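Local coordinates for hypothetical protein PA2201 (Pseudomonas aeruginosa, PDB 2FEF) that is of unknown function but may act as an immunity protein that neutralises a PoNe-type DNase toxin, at residues 41-52 and 79-90. Sequence-based numbering, arbitrary orientation. Where two conformers were deposited one is given.
Sequences DWRELIAALDRF and AAENASTLLLKA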
loop_
_atom_site.group_PDB
_atom_site.type_symbol
_atom_site.label_atom_id
_atom_site.label_comp_id
_atom_site.label_asym_id
_atom_site.label_seq_id
_atom_site.Cartn_x
_atom_site.Cartn_y
_atom_site.Cartn_z
ATOM N N ASP B 41 8.655 8.017 -5.624
ATOM C CA ASP B 41 9.192 6.757 -5.110
ATOM C C ASP B 41 9.432 6.862 -3.591
ATOM O O ASP B 41 9.111 5.950 -2.844
ATOM C CB ASP B 41 10.537 6.415 -5.763
ATOM C CG ASP B 41 10.414 5.995 -7.218
ATOM O OD1 ASP B 41 9.297 5.689 -7.680
ATOM O OD2 ASP B 41 11.474 5.965 -7.887
ATOM N N TRP B 42 10.025 7.973 -3.178
ATOM C CA TRP B 42 10.288 8.268 -1.777
ATOM C C TRP B 42 8.999 8.215 -0.970
ATOM O O TRP B 42 8.953 7.509 0.039
ATOM C CB TRP B 42 10.898 9.673 -1.646
ATOM C CG TRP B 42 11.384 9.977 -0.218
ATOM C CD1 TRP B 42 10.774 10.775 0.702
ATOM C CD2 TRP B 42 12.570 9.470 0.403
ATOM N NE1 TRP B 42 11.507 10.798 1.865
ATOM C CE2 TRP B 42 12.622 10.018 1.707
ATOM C CE3 TRP B 42 13.595 8.611 -0.020
ATOM C CZ2 TRP B 42 13.659 9.727 2.611
ATOM C CZ3 TRP B 42 14.630 8.316 0.870
ATOM C CH2 TRP B 42 14.658 8.887 2.180
ATOM N N ARG B 43 7.971 8.961 -1.404
ATOM C CA ARG B 43 6.672 8.984 -0.730
ATOM C C ARG B 43 6.077 7.587 -0.600
ATOM O O ARG B 43 5.536 7.234 0.441
ATOM C CB ARG B 43 5.647 9.855 -1.476
ATOM C CG ARG B 43 5.871 11.370 -1.400
ATOM C CD ARG B 43 4.597 12.139 -1.915
ATOM N NE ARG B 43 3.442 11.770 -1.106
ATOM C CZ ARG B 43 2.942 12.489 -0.098
ATOM N NH1 ARG B 43 3.415 13.699 0.203
ATOM N NH2 ARG B 43 1.936 12.003 0.594
ATOM N N GLU B 44 6.151 6.805 -1.671
ATOM C CA GLU B 44 5.652 5.410 -1.634
ATOM C C GLU B 44 6.327 4.548 -0.580
ATOM O O GLU B 44 5.662 3.771 0.123
ATOM C CB GLU B 44 5.804 4.726 -3.002
ATOM C CG GLU B 44 4.846 5.236 -4.062
ATOM C CD GLU B 44 5.238 4.740 -5.474
ATOM O OE1 GLU B 44 6.299 4.067 -5.636
ATOM O OE2 GLU B 44 4.523 5.073 -6.413
ATOM N N LEU B 45 7.644 4.645 -0.479
ATOM C CA LEU B 45 8.401 3.820 0.493
ATOM C C LEU B 45 8.115 4.277 1.907
ATOM O O LEU B 45 7.940 3.468 2.822
ATOM C CB LEU B 45 9.916 3.900 0.211
ATOM C CG LEU B 45 10.335 3.100 -1.039
ATOM C CD1 LEU B 45 11.677 3.660 -1.544
ATOM C CD2 LEU B 45 10.432 1.612 -0.685
ATOM N N ILE B 46 8.058 5.586 2.088
ATOM C CA ILE B 46 7.731 6.142 3.404
ATOM C C ILE B 46 6.295 5.711 3.818
ATOM O O ILE B 46 6.071 5.322 4.975
ATOM C CB ILE B 46 7.848 7.660 3.366
ATOM C CG1 ILE B 46 9.335 8.090 3.233
ATOM C CG2 ILE B 46 7.205 8.288 4.630
ATOM C CD1 ILE B 46 10.143 8.030 4.547
ATOM N N ALA B 47 5.342 5.815 2.893
ATOM C CA ALA B 47 3.945 5.368 3.145
ATOM C C ALA B 47 3.869 3.876 3.487
ATOM O O ALA B 47 3.119 3.487 4.380
ATOM C CB ALA B 47 3.016 5.698 1.954
ATOM N N ALA B 48 4.653 3.050 2.806
ATOM C CA ALA B 48 4.697 1.596 3.088
ATOM C C ALA B 48 5.230 1.326 4.516
ATOM O O ALA B 48 4.714 0.503 5.263
ATOM C CB ALA B 48 5.586 0.890 2.039
ATOM N N LEU B 49 6.299 2.006 4.875
ATOM C CA LEU B 49 6.897 1.845 6.200
ATOM C C LEU B 49 6.009 2.467 7.250
ATOM O O LEU B 49 5.919 1.956 8.357
ATOM C CB LEU B 49 8.302 2.490 6.240
ATOM C CG LEU B 49 9.378 1.743 5.442
ATOM C CD1 LEU B 49 10.551 2.635 5.137
ATOM C CD2 LEU B 49 9.851 0.530 6.215
ATOM N N ASP B 50 5.324 3.569 6.921
ATOM C CA ASP B 50 4.407 4.155 7.899
ATOM C C ASP B 50 3.230 3.190 8.180
ATOM O O ASP B 50 2.825 2.974 9.343
ATOM C CB ASP B 50 3.882 5.512 7.414
ATOM C CG ASP B 50 3.251 6.314 8.529
ATOM O OD1 ASP B 50 2.195 5.902 9.061
ATOM O OD2 ASP B 50 3.785 7.389 8.845
ATOM N N ARG B 51 2.699 2.601 7.115
ATOM C CA ARG B 51 1.612 1.609 7.195
ATOM C C ARG B 51 2.029 0.433 8.074
ATOM O O ARG B 51 1.303 -0.018 8.981
ATOM C CB ARG B 51 1.281 1.133 5.753
ATOM C CG ARG B 51 0.202 0.038 5.628
ATOM C CD ARG B 51 -0.658 0.232 4.368
ATOM N NE ARG B 51 -0.805 1.662 4.074
ATOM C CZ ARG B 51 -1.748 2.459 4.583
ATOM N NH1 ARG B 51 -2.681 1.976 5.376
ATOM N NH2 ARG B 51 -1.762 3.746 4.265
ATOM N N PHE B 52 3.224 -0.082 7.787
ATOM C CA PHE B 52 3.818 -1.154 8.591
ATOM C C PHE B 52 3.926 -0.768 10.082
ATOM O O PHE B 52 3.553 -1.543 10.970
ATOM C CB PHE B 52 5.219 -1.513 8.065
ATOM C CG PHE B 52 5.946 -2.542 8.928
ATOM C CD1 PHE B 52 5.431 -3.842 9.063
ATOM C CD2 PHE B 52 7.124 -2.202 9.587
ATOM C CE1 PHE B 52 6.107 -4.791 9.849
ATOM C CE2 PHE B 52 7.812 -3.140 10.348
ATOM C CZ PHE B 52 7.304 -4.425 10.497
ATOM N N ALA B 79 9.226 -5.269 5.342
ATOM C CA ALA B 79 9.563 -3.928 5.810
ATOM C C ALA B 79 11.068 -3.646 5.790
ATOM O O ALA B 79 11.497 -2.533 5.451
ATOM C CB ALA B 79 9.033 -3.728 7.247
ATOM N N ALA B 80 11.860 -4.639 6.220
ATOM C CA ALA B 80 13.333 -4.517 6.171
ATOM C C ALA B 80 13.806 -4.265 4.736
ATOM O O ALA B 80 14.690 -3.427 4.497
ATOM C CB ALA B 80 13.980 -5.796 6.751
ATOM N N GLU B 81 13.221 -4.963 3.766
ATOM C CA GLU B 81 13.549 -4.680 2.338
ATOM C C GLU B 81 13.184 -3.255 1.941
ATOM O O GLU B 81 13.914 -2.595 1.230
ATOM C CB GLU B 81 12.821 -5.665 1.384
ATOM C CG GLU B 81 13.255 -7.135 1.507
ATOM C CD GLU B 81 12.707 -8.039 0.374
ATOM O OE1 GLU B 81 12.185 -7.538 -0.646
ATOM O OE2 GLU B 81 12.797 -9.271 0.538
ATOM N N ASN B 82 12.017 -2.792 2.378
ATOM C CA ASN B 82 11.592 -1.424 2.056
ATOM C C ASN B 82 12.524 -0.384 2.655
ATOM O O ASN B 82 12.780 0.683 2.047
ATOM C CB ASN B 82 10.158 -1.176 2.577
ATOM C CG ASN B 82 9.090 -2.028 1.870
ATOM O OD1 ASN B 82 9.282 -2.588 0.760
ATOM N ND2 ASN B 82 7.942 -2.133 2.530
ATOM N N ALA B 83 13.029 -0.668 3.859
ATOM C CA ALA B 83 14.036 0.223 4.460
ATOM C C ALA B 83 15.340 0.183 3.677
ATOM O O ALA B 83 15.980 1.212 3.515
ATOM C CB ALA B 83 14.294 -0.108 5.958
ATOM N N SER B 84 15.751 -0.983 3.201
ATOM C CA SER B 84 16.921 -1.039 2.285
ATOM C C SER B 84 16.711 -0.203 0.987
ATOM O O SER B 84 17.638 0.439 0.518
ATOM C CB SER B 84 17.252 -2.499 1.920
ATOM O OG SER B 84 17.916 -3.126 3.019
ATOM N N THR B 85 15.511 -0.270 0.406
ATOM C CA THR B 85 15.195 0.509 -0.809
ATOM C C THR B 85 15.171 1.978 -0.471
ATOM O O THR B 85 15.710 2.784 -1.201
ATOM C CB THR B 85 13.898 0.023 -1.488
ATOM O OG1 THR B 85 13.953 -1.406 -1.606
ATOM C CG2 THR B 85 13.755 0.640 -2.858
ATOM N N LEU B 86 14.619 2.330 0.681
ATOM C CA LEU B 86 14.664 3.731 1.116
ATOM C C LEU B 86 16.104 4.220 1.176
ATOM O O LEU B 86 16.418 5.322 0.706
ATOM C CB LEU B 86 13.994 3.888 2.498
ATOM C CG LEU B 86 13.649 5.352 2.818
ATOM C CD1 LEU B 86 12.431 5.858 2.061
ATOM C CD2 LEU B 86 13.438 5.535 4.345
ATOM N N LEU B 87 16.988 3.399 1.761
ATOM C CA LEU B 87 18.409 3.788 1.862
ATOM C C LEU B 87 18.989 4.025 0.461
ATOM O O LEU B 87 19.614 5.047 0.202
ATOM C CB LEU B 87 19.210 2.709 2.628
ATOM C CG LEU B 87 20.726 3.009 2.762
ATOM C CD1 LEU B 87 20.974 4.341 3.359
ATOM C CD2 LEU B 87 21.345 1.910 3.618
ATOM N N LEU B 88 18.752 3.086 -0.441
ATOM C CA LEU B 88 19.200 3.225 -1.818
ATOM C C LEU B 88 18.690 4.515 -2.472
ATOM O O LEU B 88 19.465 5.262 -3.063
ATOM C CB LEU B 88 18.797 1.967 -2.624
ATOM C CG LEU B 88 19.209 2.042 -4.098
ATOM C CD1 LEU B 88 20.749 2.103 -4.255
ATOM C CD2 LEU B 88 18.595 0.883 -4.852
ATOM N N LYS B 89 17.392 4.789 -2.371
ATOM C CA LYS B 89 16.861 6.027 -2.926
ATOM C C LYS B 89 17.541 7.269 -2.325
ATOM O O LYS B 89 17.788 8.269 -3.016
ATOM C CB LYS B 89 15.360 6.070 -2.656
ATOM C CG LYS B 89 14.621 4.985 -3.435
ATOM C CD LYS B 89 14.525 5.351 -4.925
ATOM C CE LYS B 89 14.164 4.113 -5.730
ATOM N NZ LYS B 89 14.169 4.481 -7.185
ATOM N N ALA B 90 17.826 7.219 -1.021
ATOM C CA ALA B 90 18.481 8.346 -0.357
ATOM C C ALA B 90 19.930 8.552 -0.888
ATOM O O ALA B 90 20.388 9.678 -1.055
ATOM C CB ALA B 90 18.484 8.101 1.144
HETATM O O HOH W 1 6.456 -2.348 4.855
#
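Asp41 OD2 takes the hydrogen bond of a salt bridge from Lys89 NZ, 3.2 Å away and well above the carboxylate plane, while Asp41 OD1 forms a second salt bridge, to Arg43 of a neighbouring subunit. The bridge lies at one end of an antiparallel helix pair in the helical N-terminal part of the chain; the axes of segments 41-52 and 79-90 approach to 9.7 Å and cross at -152°. Between them runs knobs-into-holes packing. Leu45 drops among Asn82, Thr85, Leu86 and Lys89, its CD1 touching Lys89 CG at 3.7 Å, and Leu49 fills the next hole, one turn on. Leu86 answers from the other helix, entering a hole formed by Trp42, Leu45, Ile46 and Leu49. With its CG anti to the backbone N (chi1 -172°), Trp42 swings its indole across the gap, and Leu86 CD1 makes a CH-pi contact 3.6 Å from the centroid of the six-membered ring. Trp19 of helix 12-20 packs on both Ile46 and Leu86, and Trp38 stacks on Trp42. At the margin, one water weakly links Asn82 ND2 to Ala48 O. The far end closes on Phe52, where Ala79 CB sits over one ring face, 3.5 Å from the centroid and 17° off the normal.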